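Local coordinates for protein oxidoreductase, short-chain dehydrogenase/reductase family (Aeromonas hydrophila subsp. hydrophila, PDB 3L6E) that probably binds a nicotinamide dinucleotide and may reduce 3-dehydrosphinganine in sphingolipid metabolism, at residues V66-A71 against I113-Q118; Q118-I123 against S169-V174; G127-N132 against D209-R214. All blocks are in the same frame, centred on the assembly; numbering follows the deposited sequence.

Interaction 1: V66-A71 against I113-Q118; sequences VAFAAA and ILVAQQ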
loop_
_atom_site.group_PDB
_atom_site.type_symbol
_atom_site.label_atom_id
_atom_site.label_comp_id
_atom_site.label_asym_id
_atom_site.label_seq_id
_atom_site.Cartn_x
_atom_site.Cartn_y
_atom_site.Cartn_z
ATOM N N VAL A 66 -8.761 -9.963 29.345
ATOM C CA VAL A 66 -9.405 -8.939 30.164
ATOM C C VAL A 66 -9.589 -7.640 29.385
ATOM O O VAL A 66 -10.674 -7.053 29.388
ATOM C CB VAL A 66 -8.609 -8.694 31.484
ATOM C CG1 VAL A 66 -9.162 -7.506 32.261
ATOM C CG2 VAL A 66 -8.629 -9.950 32.372
ATOM N N ALA A 67 -8.529 -7.212 28.705
ATOM C CA ALA A 67 -8.530 -5.962 27.953
ATOM C C ALA A 67 -9.541 -5.983 26.806
ATOM O O ALA A 67 -10.183 -4.973 26.535
ATOM C CB ALA A 67 -7.121 -5.651 27.420
ATOM N N PHE A 68 -9.664 -7.124 26.130
ATOM C CA PHE A 68 -10.592 -7.238 25.016
ATOM C C PHE A 68 -12.045 -7.310 25.483
ATOM O O PHE A 68 -12.938 -6.805 24.791
ATOM C CB PHE A 68 -10.218 -8.409 24.091
ATOM C CG PHE A 68 -9.259 -8.025 22.979
ATOM C CD1 PHE A 68 -9.737 -7.661 21.724
ATOM C CD2 PHE A 68 -7.884 -8.021 23.190
ATOM C CE1 PHE A 68 -8.859 -7.297 20.684
ATOM C CE2 PHE A 68 -6.995 -7.665 22.167
ATOM C CZ PHE A 68 -7.480 -7.299 20.907
ATOM N N ALA A 69 -12.260 -7.902 26.667
ATOM C CA ALA A 69 -13.572 -7.997 27.294
ATOM C C ALA A 69 -14.149 -6.627 27.647
ATOM O O ALA A 69 -15.349 -6.403 27.492
ATOM C CB ALA A 69 -13.527 -8.896 28.549
ATOM N N ALA A 70 -13.292 -5.720 28.120
ATOM C CA ALA A 70 -13.699 -4.348 28.402
ATOM C C ALA A 70 -13.984 -3.587 27.098
ATOM O O ALA A 70 -14.967 -2.834 27.009
ATOM C CB ALA A 70 -12.634 -3.628 29.241
ATOM N N ALA A 71 -13.139 -3.799 26.088
ATOM C CA ALA A 71 -13.334 -3.152 24.783
ATOM C C ALA A 71 -14.688 -3.512 24.149
ATOM O O ALA A 71 -15.469 -2.623 23.776
ATOM C CB ALA A 71 -12.215 -3.492 23.844
ATOM N N ILE A 113 0.976 -12.257 18.464
ATOM C CA ILE A 113 0.293 -13.564 18.410
ATOM C C ILE A 113 -0.996 -13.611 19.233
ATOM O O ILE A 113 -2.012 -14.129 18.767
ATOM C CB ILE A 113 1.245 -14.708 18.795
ATOM C CG1 ILE A 113 2.290 -14.877 17.684
ATOM C CG2 ILE A 113 0.472 -16.015 19.011
ATOM C CD1 ILE A 113 3.358 -15.900 17.955
ATOM N N LEU A 114 -0.948 -13.059 20.441
ATOM C CA LEU A 114 -2.093 -13.064 21.352
ATOM C C LEU A 114 -3.227 -12.150 20.880
ATOM O O LEU A 114 -4.399 -12.506 20.980
ATOM C CB LEU A 114 -1.657 -12.675 22.762
ATOM C CG LEU A 114 -0.726 -13.609 23.534
ATOM C CD1 LEU A 114 -0.083 -12.835 24.667
ATOM C CD2 LEU A 114 -1.448 -14.857 24.063
ATOM N N VAL A 115 -2.881 -10.980 20.349
ATOM C CA VAL A 115 -3.901 -10.099 19.789
ATOM C C VAL A 115 -4.570 -10.775 18.584
ATOM O O VAL A 115 -5.792 -10.706 18.413
ATOM C CB VAL A 115 -3.314 -8.714 19.447
ATOM C CG1 VAL A 115 -4.279 -7.869 18.599
ATOM C CG2 VAL A 115 -2.937 -7.984 20.728
ATOM N N ALA A 116 -3.763 -11.432 17.758
ATOM C CA ALA A 116 -4.260 -12.067 16.554
ATOM C C ALA A 116 -5.228 -13.205 16.914
ATOM O O ALA A 116 -6.320 -13.280 16.360
ATOM C CB ALA A 116 -3.118 -12.574 15.717
ATOM N N GLN A 117 -4.842 -14.047 17.876
ATOM C CA GLN A 117 -5.675 -15.188 18.282
ATOM C C GLN A 117 -6.951 -14.742 18.953
ATOM O O GLN A 117 -8.004 -15.336 18.749
ATOM C CB GLN A 117 -4.926 -16.121 19.233
ATOM C CG GLN A 117 -3.816 -16.871 18.577
ATOM C CD GLN A 117 -2.959 -17.624 19.555
ATOM O OE1 GLN A 117 -2.048 -18.344 19.146
ATOM N NE2 GLN A 117 -3.244 -17.483 20.856
ATOM N N GLN A 118 -6.842 -13.710 19.778
ATOM C CA GLN A 118 -8.000 -13.096 20.398
ATOM C C GLN A 118 -8.951 -12.509 19.324
ATOM O O GLN A 118 -10.165 -12.585 19.466
ATOM C CB GLN A 118 -7.539 -12.048 21.423
ATOM C CG GLN A 118 -8.632 -11.411 22.268
ATOM C CD GLN A 118 -9.148 -12.284 23.404
ATOM O OE1 GLN A 118 -10.312 -12.171 23.791
ATOM N NE2 GLN A 118 -8.289 -13.152 23.950
#
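The ring of Phe68 carries Gln118 on one face and meets Val115 at its edge. CG of Gln118 sits over that face, 3.8 Å from the ring centroid and 23° off the ring normal. This is a CH-pi contact. The methylene is displaced toward the CB end of the ring, and CG of Phe68 lies 3.5 Å from CG of Gln118. At the far end of the ring, CG1 of Val115 comes up near the ring plane, 4.0 Å from CZ of Phe68. The carboxamide of Gln118 runs back past CB of Phe68, and its plane is 32° from that of the ring. A bend at chi2 (77°) turns it this way, toward helix 61-75. There NE2 is hydrogen-bonded to OD1 of Asp65, and OE1 accepts hydrogen bonds from Arg121 on its own helix. The contact joins helices 61-75 and 98-123, two helices that pack on the same face of the parallel Rossmann-type sheet of a short-chain dehydrogenase/reductase. Phe68 also reaches the sheet, touching Met33 of strand 29-34 and Ile7 of strand 5-9. Val64, one turn before Phe68, adds a second apolar surface against Gln118.

Interaction 2: Q118-I123 against S169-V174; sequences QTVRLI and SPLRLV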
loop_
_atom_site.group_PDB
_atom_site.type_symbol
_atom_site.label_atom_id
_atom_site.label_comp_id
_atom_site.label_asym_id
_atom_site.label_seq_id
_atom_site.Cartn_x
_atom_site.Cartn_y
_atom_site.Cartn_z
ATOM N N GLN A 118 -6.842 -13.710 19.778
ATOM C CA GLN A 118 -8.000 -13.096 20.398
ATOM C C GLN A 118 -8.951 -12.509 19.324
ATOM O O GLN A 118 -10.165 -12.585 19.466
ATOM C CB GLN A 118 -7.539 -12.048 21.423
ATOM C CG GLN A 118 -8.632 -11.411 22.268
ATOM C CD GLN A 118 -9.148 -12.284 23.404
ATOM O OE1 GLN A 118 -10.312 -12.171 23.791
ATOM N NE2 GLN A 118 -8.289 -13.152 23.950
ATOM N N THR A 119 -8.392 -11.960 18.244
ATOM C CA THR A 119 -9.186 -11.415 17.115
ATOM C C THR A 119 -9.869 -12.504 16.283
ATOM O O THR A 119 -11.001 -12.332 15.835
ATOM C CB THR A 119 -8.311 -10.528 16.179
ATOM O OG1 THR A 119 -7.687 -9.492 16.949
ATOM C CG2 THR A 119 -9.153 -9.898 15.050
ATOM N N VAL A 120 -9.170 -13.607 16.053
ATOM C CA VAL A 120 -9.744 -14.756 15.354
ATOM C C VAL A 120 -10.945 -15.264 16.171
ATOM O O VAL A 120 -12.054 -15.435 15.656
ATOM C CB VAL A 120 -8.691 -15.885 15.165
ATOM C CG1 VAL A 120 -9.317 -17.144 14.571
ATOM C CG2 VAL A 120 -7.506 -15.412 14.303
ATOM N N ARG A 121 -10.715 -15.451 17.462
ATOM C CA ARG A 121 -11.757 -15.882 18.378
ATOM C C ARG A 121 -12.979 -14.952 18.327
ATOM O O ARG A 121 -14.116 -15.417 18.141
ATOM C CB ARG A 121 -11.176 -15.979 19.792
ATOM C CG ARG A 121 -12.214 -16.168 20.888
ATOM C CD ARG A 121 -11.562 -16.041 22.262
ATOM N NE ARG A 121 -11.734 -14.701 22.837
ATOM C CZ ARG A 121 -12.870 -14.249 23.374
ATOM N NH1 ARG A 121 -13.965 -15.015 23.408
ATOM N NH2 ARG A 121 -12.914 -13.020 23.880
ATOM N N LEU A 122 -12.735 -13.645 18.465
ATOM C CA LEU A 122 -13.814 -12.651 18.547
ATOM C C LEU A 122 -14.585 -12.427 17.248
ATOM O O LEU A 122 -15.821 -12.406 17.246
ATOM C CB LEU A 122 -13.277 -11.305 19.039
ATOM C CG LEU A 122 -13.355 -11.058 20.542
ATOM C CD1 LEU A 122 -12.633 -9.747 20.862
ATOM C CD2 LEU A 122 -14.815 -11.035 21.033
ATOM N N ILE A 123 -13.860 -12.244 16.148
ATOM C CA ILE A 123 -14.487 -11.849 14.893
ATOM C C ILE A 123 -14.102 -12.724 13.688
ATOM O O ILE A 123 -14.322 -12.345 12.539
ATOM C CB ILE A 123 -14.305 -10.321 14.600
ATOM C CG1 ILE A 123 -12.817 -9.925 14.527
ATOM C CG2 ILE A 123 -15.017 -9.486 15.653
ATOM C CD1 ILE A 123 -12.572 -8.518 13.890
ATOM N N SER A 169 -12.028 -17.111 4.930
ATOM C CA SER A 169 -12.678 -16.720 6.175
ATOM C C SER A 169 -12.911 -15.217 6.118
ATOM O O SER A 169 -12.049 -14.476 5.645
ATOM C CB SER A 169 -11.814 -17.110 7.381
ATOM O OG SER A 169 -12.206 -16.442 8.568
ATOM N N PRO A 170 -14.081 -14.758 6.596
ATOM C CA PRO A 170 -14.426 -13.340 6.466
ATOM C C PRO A 170 -13.451 -12.385 7.167
ATOM O O PRO A 170 -13.564 -11.168 7.014
ATOM C CB PRO A 170 -15.824 -13.258 7.091
ATOM C CG PRO A 170 -15.926 -14.472 7.970
ATOM C CD PRO A 170 -15.148 -15.527 7.265
ATOM N N LEU A 171 -12.501 -12.922 7.922
ATOM C CA LEU A 171 -11.536 -12.061 8.604
ATOM C C LEU A 171 -10.340 -11.785 7.691
ATOM O O LEU A 171 -9.707 -12.714 7.183
ATOM C CB LEU A 171 -11.120 -12.673 9.944
ATOM C CG LEU A 171 -10.089 -11.992 10.852
ATOM C CD1 LEU A 171 -10.443 -10.543 11.150
ATOM C CD2 LEU A 171 -9.974 -12.789 12.141
ATOM N N ARG A 172 -10.060 -10.507 7.463
ATOM C CA ARG A 172 -9.018 -10.094 6.515
ATOM C C ARG A 172 -7.756 -9.680 7.256
ATOM O O ARG A 172 -7.844 -8.939 8.220
ATOM C CB ARG A 172 -9.515 -8.918 5.663
ATOM C CG ARG A 172 -10.496 -9.302 4.573
ATOM C CD ARG A 172 -11.314 -8.109 4.064
ATOM N NE ARG A 172 -12.450 -8.576 3.258
ATOM C CZ ARG A 172 -13.459 -7.815 2.833
ATOM N NH1 ARG A 172 -13.509 -6.518 3.124
ATOM N NH2 ARG A 172 -14.430 -8.353 2.104
ATOM N N LEU A 173 -6.590 -10.148 6.807
ATOM C CA LEU A 173 -5.324 -9.704 7.392
ATOM C C LEU A 173 -4.647 -8.695 6.490
ATOM O O LEU A 173 -4.447 -8.934 5.297
ATOM C CB LEU A 173 -4.396 -10.876 7.809
ATOM C CG LEU A 173 -4.605 -11.373 9.258
ATOM C CD1 LEU A 173 -6.060 -11.797 9.469
ATOM C CD2 LEU A 173 -3.650 -12.529 9.691
ATOM N N VAL A 174 -4.356 -7.539 7.091
ATOM C CA VAL A 174 -3.697 -6.411 6.438
ATOM C C VAL A 174 -2.403 -6.105 7.203
ATOM O O VAL A 174 -2.410 -5.930 8.427
ATOM C CB VAL A 174 -4.606 -5.156 6.379
ATOM C CG1 VAL A 174 -3.871 -3.980 5.713
ATOM C CG2 VAL A 174 -5.946 -5.463 5.607
#
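This is apolar helix-on-sheet packing, in which Leu171 at the start of strand 171-181 meets Thr119, Val120 and Ile123 near the end of helix 98-123. The helix and strand segments run nearly antiparallel, at 151°, with their axes 10.1 Å apart. Leu171 has CG anti to the backbone N (chi1 179°), which carries both methyls toward the helix. CD2 of Leu171 reaches the helix backbone, 3.8 Å from CA of Val120 and 3.9 Å from O of Thr119. CD1 of Leu171 turns to Ile123 and lies 4.0 Å from its CD1. CG2 of Thr119 faces both methyls of Leu171. Both Thr119 and Ile123 cross Leu171 at about a right angle. In the Rossmann-type fold of this family, helix 98-123 leads into strand 128-137, and strand 171-181 lies next to that strand in the parallel sheet. Leu130 of strand 128-137 extends the apolar layer by touching Thr119 and Leu173. The hydroxyl of Thr119 is hydrogen-bonded to O of Val115 one turn earlier. On the side of the helix away from the strand, Arg121 grips OE1 of Gln118 side-on with NE and NH2. Both nitrogens approach from one face of the amide. NH2 of Arg121 makes the shorter bond, 2.7 Å to OE1 of Gln118.

Interaction 3: G127-N132 against D209-R214; sequences GGVLAN and DALEAR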
loop_
_atom_site.group_PDB
_atom_site.type_symbol
_atom_site.label_atom_id
_atom_site.label_comp_id
_atom_site.label_asym_id
_atom_site.label_seq_id
_atom_site.Cartn_x
_atom_site.Cartn_y
_atom_site.Cartn_z
ATOM N N GLY A 127 -16.370 -11.711 10.594
ATOM C CA GLY A 127 -15.630 -10.968 9.592
ATOM C C GLY A 127 -15.139 -9.658 10.152
ATOM O O GLY A 127 -15.466 -9.309 11.284
ATOM N N GLY A 128 -14.362 -8.933 9.351
ATOM C CA GLY A 128 -13.703 -7.705 9.784
ATOM C C GLY A 128 -12.230 -7.688 9.421
ATOM O O GLY A 128 -11.782 -8.477 8.591
ATOM N N VAL A 129 -11.475 -6.780 10.044
ATOM C CA VAL A 129 -10.075 -6.533 9.675
ATOM C C VAL A 129 -9.100 -6.631 10.866
ATOM O O VAL A 129 -9.339 -6.050 11.932
ATOM C CB VAL A 129 -9.935 -5.181 8.908
ATOM C CG1 VAL A 129 -8.499 -4.903 8.481
ATOM C CG2 VAL A 129 -10.837 -5.184 7.659
ATOM N N LEU A 130 -8.031 -7.415 10.669
ATOM C CA LEU A 130 -6.894 -7.477 11.584
ATOM C C LEU A 130 -5.705 -6.833 10.906
ATOM O O LEU A 130 -5.091 -7.412 9.988
ATOM C CB LEU A 130 -6.519 -8.910 11.997
ATOM C CG LEU A 130 -5.195 -9.044 12.774
ATOM C CD1 LEU A 130 -5.249 -8.361 14.120
ATOM C CD2 LEU A 130 -4.750 -10.518 12.943
ATOM N N ALA A 131 -5.380 -5.636 11.370
ATOM C CA ALA A 131 -4.324 -4.863 10.738
ATOM C C ALA A 131 -3.174 -4.819 11.696
ATOM O O ALA A 131 -3.356 -4.498 12.863
ATOM C CB ALA A 131 -4.804 -3.470 10.389
ATOM N N ASN A 132 -1.999 -5.178 11.196
ATOM C CA ASN A 132 -0.798 -5.192 12.002
ATOM C C ASN A 132 0.215 -4.181 11.484
ATOM O O ASN A 132 0.445 -4.085 10.268
ATOM C CB ASN A 132 -0.183 -6.574 12.012
ATOM C CG ASN A 132 -0.696 -7.425 13.131
ATOM O OD1 ASN A 132 -0.234 -7.347 14.261
ATOM N ND2 ASN A 132 -1.653 -8.266 12.819
ATOM N N ASP A 209 -6.290 5.657 4.873
ATOM C CA ASP A 209 -6.828 5.614 3.518
ATOM C C ASP A 209 -6.773 4.180 3.007
ATOM O O ASP A 209 -7.710 3.700 2.405
ATOM C CB ASP A 209 -6.090 6.541 2.559
ATOM C CG ASP A 209 -6.416 7.999 2.777
ATOM O OD1 ASP A 209 -7.174 8.319 3.712
ATOM O OD2 ASP A 209 -5.909 8.836 2.003
ATOM N N ALA A 210 -5.666 3.503 3.248
ATOM C CA ALA A 210 -5.514 2.147 2.773
ATOM C C ALA A 210 -6.551 1.220 3.448
ATOM O O ALA A 210 -7.017 0.280 2.842
ATOM C CB ALA A 210 -4.107 1.663 3.018
ATOM N N LEU A 211 -6.922 1.504 4.692
ATOM C CA LEU A 211 -7.858 0.637 5.402
ATOM C C LEU A 211 -9.338 0.938 5.126
ATOM O O LEU A 211 -10.206 0.325 5.735
ATOM C CB LEU A 211 -7.594 0.678 6.908
ATOM C CG LEU A 211 -6.326 -0.002 7.410
ATOM C CD1 LEU A 211 -6.067 0.382 8.864
ATOM C CD2 LEU A 211 -6.425 -1.527 7.216
ATOM N N GLU A 212 -9.619 1.886 4.239
ATOM C CA GLU A 212 -10.997 2.204 3.847
ATOM C C GLU A 212 -11.657 1.012 3.143
ATOM O O GLU A 212 -11.057 0.398 2.268
ATOM C CB GLU A 212 -11.033 3.414 2.905
ATOM C CG GLU A 212 -10.787 4.764 3.560
ATOM C CD GLU A 212 -12.028 5.351 4.220
ATOM O OE1 GLU A 212 -13.099 5.394 3.565
ATOM O OE2 GLU A 212 -11.915 5.786 5.396
ATOM N N ALA A 213 -12.895 0.705 3.518
ATOM C CA ALA A 213 -13.649 -0.373 2.872
ATOM C C ALA A 213 -14.090 0.005 1.451
ATOM O O ALA A 213 -14.533 1.111 1.215
ATOM C CB ALA A 213 -14.865 -0.757 3.719
ATOM N N ARG A 214 -13.946 -0.925 0.513
ATOM C CA ARG A 214 -14.490 -0.779 -0.842
ATOM C C ARG A 214 -15.131 -2.124 -1.221
ATOM O O ARG A 214 -14.811 -3.155 -0.614
ATOM C CB ARG A 214 -13.406 -0.358 -1.851
ATOM C CG ARG A 214 -12.629 0.911 -1.463
ATOM C CD ARG A 214 -11.896 1.561 -2.642
ATOM N NE ARG A 214 -10.969 2.597 -2.178
ATOM C CZ ARG A 214 -11.300 3.873 -1.994
ATOM N NH1 ARG A 214 -12.540 4.286 -2.240
ATOM N NH2 ARG A 214 -10.396 4.733 -1.551
#
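The turn that follows helix 200-210 packs on the parallel sheet here, through Leu211 against Val129 and Ala131 of strand 128-137. One methyl does the touching. CD2 of Leu211 lies 4.1 Å from CB of Ala131 and 4.2 Å from CG1 of Val129. Val129 and Ala131 are two apart on the strand, so both point to this face of the sheet, and Leu130 between them points away. CG of Leu211 stands anti to its carbonyl carbon (chi1 -71°). Its chi2 of 168° puts CD1 anti to CA and turns the other methyl, CD2, to the strand. In Val129, CG1 is the branch anti to the backbone N, and it is this methyl that meets Leu211. The Rossmann-type sheet of short-chain dehydrogenases/reductases has helices on both faces. Helix 98-123 covers the other face of this strand, where Leu130 rests on Ala116 and Thr119. Strand 128-137 is flanked by strands 80-84 and 171-181, and Leu211 spans all three: it also touches Leu80 and Val174. The helix closes with a turn in which N of Glu212 bonds O of Asp209 at 3.2 Å. From there the chain runs toward strand 217-226, the outermost strand on that side within this chain. Beyond Leu211 the chain lies at the dimer interface: Arg214 forms a salt bridge to Asp209 of the second subunit and a cation-pi contact with Tyr206 of that subunit.

Interactions 1 and 2 both use helix 98-123 and share Gln118; their centres are about 12 Å apart. They also touch directly, with CD1 of Phe68 3.7 Å from CD1 of Leu122. Interaction 3 involves the opposite face of the sheet, and its centre is about 11 Å from that of interaction 2. Strand 128-137 links them: N of Leu130 lies 2.9 Å from O of Arg172, a probable hydrogen bond between neighbouring strands. Leu130 also bridges to interaction 1, its CD2 being 3.8 Å from CB of Ala116. Interactions 2 and 3 both reach the second subunit, in which Asn227 contacts Arg172 and, by a weak hydrogen bond, Arg214.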